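Local coordinates for protein putative phosphomannomutase (Thermus thermophilus, PDB 1TUO) that probably acts as a magnesium-dependent phosphohexose mutase, a putative phosphomannomutase that would move a phosphate group between positions of a phosphosugar, at residues L164-F176 and D347-A361. Numbering follows the deposited sequence.
Sequences LKAHLDLKALSGF and DGILTSLLLLESVAA
Glu357 OE1 takes the backbone N-H of Asp169 at 2.8 Å, with an almost straight N-H...O angle of 175°. The donor stands 60° out of the carboxylate plane. The Glu357 chain reaches that far because CG lies anti to its backbone N and the chain stays extended beyond CG. A water 2.9 Å from both Glu357 OE1 and His167 O bridges the two segments, while OE2 is held by Tyr277 and Lys281, so both carboxylate oxygens have partners; the salt bridge to Lys281 would favour the ionised form. Asp169 in turn N-caps helix 170-173, its OD1 accepting from Ala172 N.

On one side of this bond Leu168 fits against helix 348-362: CD2 lies 3.6 Å from Leu354 CD2, and CD1 meets Leu353 CD1, the two side chains crossing at about a right angle. Leu164 continues the apolar seam, CD2 alongside Leu350 CB and CD1 against Ile349 CG2. The contact thus joins two of the alpha/beta/alpha domains of the phosphohexomutase fold, the connection following helix 157-165 in domain II lying along a helix of domain III.

Further along, Leu173 CD2 presses on the helix backbone, 3.4 Å from Glu357 CA. Phe176 is met face-on by Leu356 CD1, a CH-pi contact 3.4 Å from the ring centroid and 7° off the normal, while Val359 CG1 touches the ring edge in plane. The small Ala360 permits close approach, its CA 4.4 Å from Phe176 CA. Its CB makes a van der Waals contact with Ala172 O at 3.3 Å, and that oxygen accepts from a second water at 2.6 Å.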
# COMPACT_ATOMS: atom_id res chain seq x y z
N LEU A 164 4.55 14.78 -7.08
CA LEU A 164 3.20 14.29 -7.38
C LEU A 164 2.61 15.05 -8.55
O LEU A 164 2.05 14.45 -9.48
CB LEU A 164 2.28 14.45 -6.16
CG LEU A 164 2.52 13.51 -4.97
CD1 LEU A 164 1.58 13.89 -3.83
CD2 LEU A 164 2.29 12.07 -5.40
N LYS A 165 2.73 16.37 -8.51
CA LYS A 165 2.21 17.25 -9.55
C LYS A 165 2.60 16.78 -10.94
O LYS A 165 1.80 16.82 -11.88
CB LYS A 165 2.72 18.68 -9.32
CG LYS A 165 2.25 19.69 -10.34
CD LYS A 165 2.86 21.07 -10.11
CE LYS A 165 4.37 21.06 -10.33
NZ LYS A 165 4.96 22.43 -10.19
N ALA A 166 3.84 16.31 -11.07
CA ALA A 166 4.36 15.85 -12.35
C ALA A 166 3.66 14.63 -12.94
O ALA A 166 3.88 14.28 -14.10
CB ALA A 166 5.85 15.57 -12.22
N HIS A 167 2.81 13.97 -12.14
CA HIS A 167 2.12 12.78 -12.61
C HIS A 167 0.61 12.92 -12.62
O HIS A 167 -0.12 11.93 -12.74
CB HIS A 167 2.51 11.58 -11.74
CG HIS A 167 3.99 11.38 -11.64
ND1 HIS A 167 4.78 11.10 -12.73
CD2 HIS A 167 4.82 11.45 -10.57
CE1 HIS A 167 6.04 11.01 -12.35
NE2 HIS A 167 6.09 11.22 -11.04
N LEU A 168 0.14 14.16 -12.52
CA LEU A 168 -1.29 14.43 -12.50
C LEU A 168 -1.70 15.47 -13.52
O LEU A 168 -0.93 16.37 -13.86
CB LEU A 168 -1.70 14.89 -11.09
CG LEU A 168 -1.60 13.83 -10.00
CD1 LEU A 168 -1.51 14.49 -8.63
CD2 LEU A 168 -2.82 12.91 -10.08
N ASP A 169 -2.93 15.35 -14.03
CA ASP A 169 -3.45 16.31 -14.99
C ASP A 169 -4.16 17.36 -14.15
O ASP A 169 -5.33 17.22 -13.82
CB ASP A 169 -4.45 15.63 -15.93
CG ASP A 169 -4.84 16.51 -17.10
OD1 ASP A 169 -5.07 17.72 -16.88
OD2 ASP A 169 -4.92 15.99 -18.24
N LEU A 170 -3.43 18.42 -13.79
CA LEU A 170 -4.00 19.46 -12.95
C LEU A 170 -5.19 20.15 -13.60
O LEU A 170 -6.16 20.51 -12.93
CB LEU A 170 -2.92 20.48 -12.58
CG LEU A 170 -1.72 19.89 -11.82
CD1 LEU A 170 -0.76 21.01 -11.45
CD2 LEU A 170 -2.20 19.17 -10.57
N LYS A 171 -5.13 20.33 -14.92
CA LYS A 171 -6.22 20.98 -15.65
C LYS A 171 -7.49 20.15 -15.51
O LYS A 171 -8.57 20.67 -15.22
CB LYS A 171 -5.84 21.11 -17.13
CG LYS A 171 -6.83 21.88 -17.97
CD LYS A 171 -6.29 22.09 -19.39
CE LYS A 171 -7.31 22.80 -20.27
NZ LYS A 171 -7.66 24.15 -19.75
N ALA A 172 -7.36 18.84 -15.69
CA ALA A 172 -8.50 17.94 -15.57
C ALA A 172 -9.00 17.92 -14.13
O ALA A 172 -10.21 17.96 -13.88
CB ALA A 172 -8.11 16.54 -16.02
N LEU A 173 -8.07 17.86 -13.18
CA LEU A 173 -8.42 17.83 -11.76
C LEU A 173 -9.28 19.00 -11.31
O LEU A 173 -10.19 18.84 -10.50
CB LEU A 173 -7.16 17.79 -10.90
CG LEU A 173 -6.54 16.42 -10.62
CD1 LEU A 173 -5.19 16.61 -9.93
CD2 LEU A 173 -7.49 15.61 -9.75
N SER A 174 -8.98 20.19 -11.83
CA SER A 174 -9.72 21.39 -11.46
C SER A 174 -11.20 21.26 -11.81
O SER A 174 -12.04 21.98 -11.27
CB SER A 174 -9.14 22.62 -12.17
OG SER A 174 -9.34 22.54 -13.57
N GLY A 175 -11.52 20.32 -12.70
CA GLY A 175 -12.90 20.12 -13.11
C GLY A 175 -13.75 19.33 -12.13
O GLY A 175 -14.97 19.29 -12.27
N PHE A 176 -13.12 18.70 -11.13
CA PHE A 176 -13.87 17.91 -10.16
C PHE A 176 -14.98 18.78 -9.57
O PHE A 176 -14.72 19.88 -9.08
CB PHE A 176 -12.96 17.40 -9.04
CG PHE A 176 -13.66 16.51 -8.05
CD1 PHE A 176 -14.26 15.32 -8.46
CD2 PHE A 176 -13.75 16.87 -6.71
CE1 PHE A 176 -14.93 14.50 -7.55
CE2 PHE A 176 -14.42 16.05 -5.79
CZ PHE A 176 -15.01 14.87 -6.22
N ASP A 347 1.78 3.84 -3.26
CA ASP A 347 1.52 5.21 -2.83
C ASP A 347 0.02 5.49 -2.77
O ASP A 347 -0.63 5.67 -3.80
CB ASP A 347 2.22 6.20 -3.78
CG ASP A 347 2.15 7.64 -3.29
OD1 ASP A 347 3.06 8.43 -3.63
OD2 ASP A 347 1.18 7.98 -2.57
N GLY A 348 -0.51 5.51 -1.55
CA GLY A 348 -1.93 5.75 -1.37
C GLY A 348 -2.35 7.19 -1.60
O GLY A 348 -3.52 7.46 -1.86
N ILE A 349 -1.40 8.10 -1.50
CA ILE A 349 -1.69 9.51 -1.71
C ILE A 349 -1.87 9.74 -3.21
O ILE A 349 -2.85 10.36 -3.65
CB ILE A 349 -0.55 10.40 -1.17
CG1 ILE A 349 -0.36 10.14 0.33
CG2 ILE A 349 -0.85 11.87 -1.44
CD1 ILE A 349 -1.62 10.35 1.17
N LEU A 350 -0.95 9.23 -4.01
CA LEU A 350 -1.08 9.39 -5.46
C LEU A 350 -2.30 8.61 -5.95
O LEU A 350 -2.99 9.05 -6.87
CB LEU A 350 0.17 8.90 -6.20
CG LEU A 350 0.07 9.04 -7.73
CD1 LEU A 350 -0.28 10.49 -8.08
CD2 LEU A 350 1.39 8.64 -8.37
N THR A 351 -2.59 7.47 -5.33
CA THR A 351 -3.75 6.69 -5.74
C THR A 351 -5.01 7.51 -5.52
O THR A 351 -5.91 7.54 -6.36
CB THR A 351 -3.89 5.37 -4.96
OG1 THR A 351 -2.76 4.53 -5.23
CG2 THR A 351 -5.14 4.63 -5.40
N SER A 352 -5.09 8.18 -4.37
CA SER A 352 -6.24 9.00 -4.05
C SER A 352 -6.40 10.10 -5.09
O SER A 352 -7.50 10.35 -5.59
CB SER A 352 -6.09 9.62 -2.66
OG SER A 352 -6.09 8.62 -1.66
N LEU A 353 -5.29 10.76 -5.42
CA LEU A 353 -5.33 11.85 -6.39
C LEU A 353 -5.68 11.38 -7.80
O LEU A 353 -6.37 12.10 -8.53
CB LEU A 353 -4.00 12.61 -6.38
CG LEU A 353 -3.77 13.35 -5.05
CD1 LEU A 353 -2.34 13.89 -4.96
CD2 LEU A 353 -4.78 14.49 -4.94
N LEU A 354 -5.24 10.18 -8.19
CA LEU A 354 -5.58 9.68 -9.52
C LEU A 354 -7.06 9.30 -9.57
O LEU A 354 -7.71 9.45 -10.60
CB LEU A 354 -4.70 8.48 -9.89
CG LEU A 354 -3.24 8.82 -10.20
CD1 LEU A 354 -2.41 7.56 -10.29
CD2 LEU A 354 -3.16 9.61 -11.51
N LEU A 355 -7.59 8.80 -8.46
CA LEU A 355 -9.01 8.45 -8.43
C LEU A 355 -9.79 9.74 -8.65
O LEU A 355 -10.73 9.80 -9.43
CB LEU A 355 -9.40 7.82 -7.09
CG LEU A 355 -8.92 6.38 -6.94
CD1 LEU A 355 -9.06 5.91 -5.50
CD2 LEU A 355 -9.73 5.49 -7.89
N LEU A 356 -9.37 10.79 -7.94
CA LEU A 356 -9.99 12.10 -8.06
C LEU A 356 -9.88 12.60 -9.50
O LEU A 356 -10.85 13.12 -10.06
CB LEU A 356 -9.30 13.07 -7.09
CG LEU A 356 -9.88 14.48 -6.95
CD1 LEU A 356 -11.31 14.42 -6.44
CD2 LEU A 356 -9.01 15.28 -5.99
N GLU A 357 -8.71 12.42 -10.11
CA GLU A 357 -8.51 12.85 -11.49
C GLU A 357 -9.46 12.10 -12.44
O GLU A 357 -10.11 12.71 -13.28
CB GLU A 357 -7.07 12.61 -11.94
CG GLU A 357 -6.76 13.18 -13.33
CD GLU A 357 -5.37 12.82 -13.83
OE1 GLU A 357 -4.38 13.15 -13.16
OE2 GLU A 357 -5.27 12.19 -14.91
N SER A 358 -9.52 10.78 -12.29
CA SER A 358 -10.37 9.95 -13.15
C SER A 358 -11.83 10.40 -13.13
O SER A 358 -12.48 10.47 -14.18
CB SER A 358 -10.31 8.47 -12.72
OG SER A 358 -11.01 8.24 -11.51
N VAL A 359 -12.35 10.71 -11.95
CA VAL A 359 -13.74 11.13 -11.85
C VAL A 359 -13.95 12.46 -12.57
O VAL A 359 -14.93 12.63 -13.30
CB VAL A 359 -14.16 11.26 -10.37
CG1 VAL A 359 -15.56 11.85 -10.28
CG2 VAL A 359 -14.12 9.88 -9.71
N ALA A 360 -13.03 13.40 -12.38
CA ALA A 360 -13.14 14.70 -13.02
C ALA A 360 -12.99 14.63 -14.54
O ALA A 360 -13.80 15.20 -15.28
CB ALA A 360 -12.10 15.65 -12.44
N ALA A 361 -11.97 13.91 -15.00
CA ALA A 361 -11.71 13.77 -16.42
C ALA A 361 -12.79 13.00 -17.18
O ALA A 361 -13.21 13.42 -18.27
CB ALA A 361 -10.35 13.11 -16.64
O HOH W 1 -2.36 11.49 -14.49
O HOH W 2 -12.25 18.15 -15.48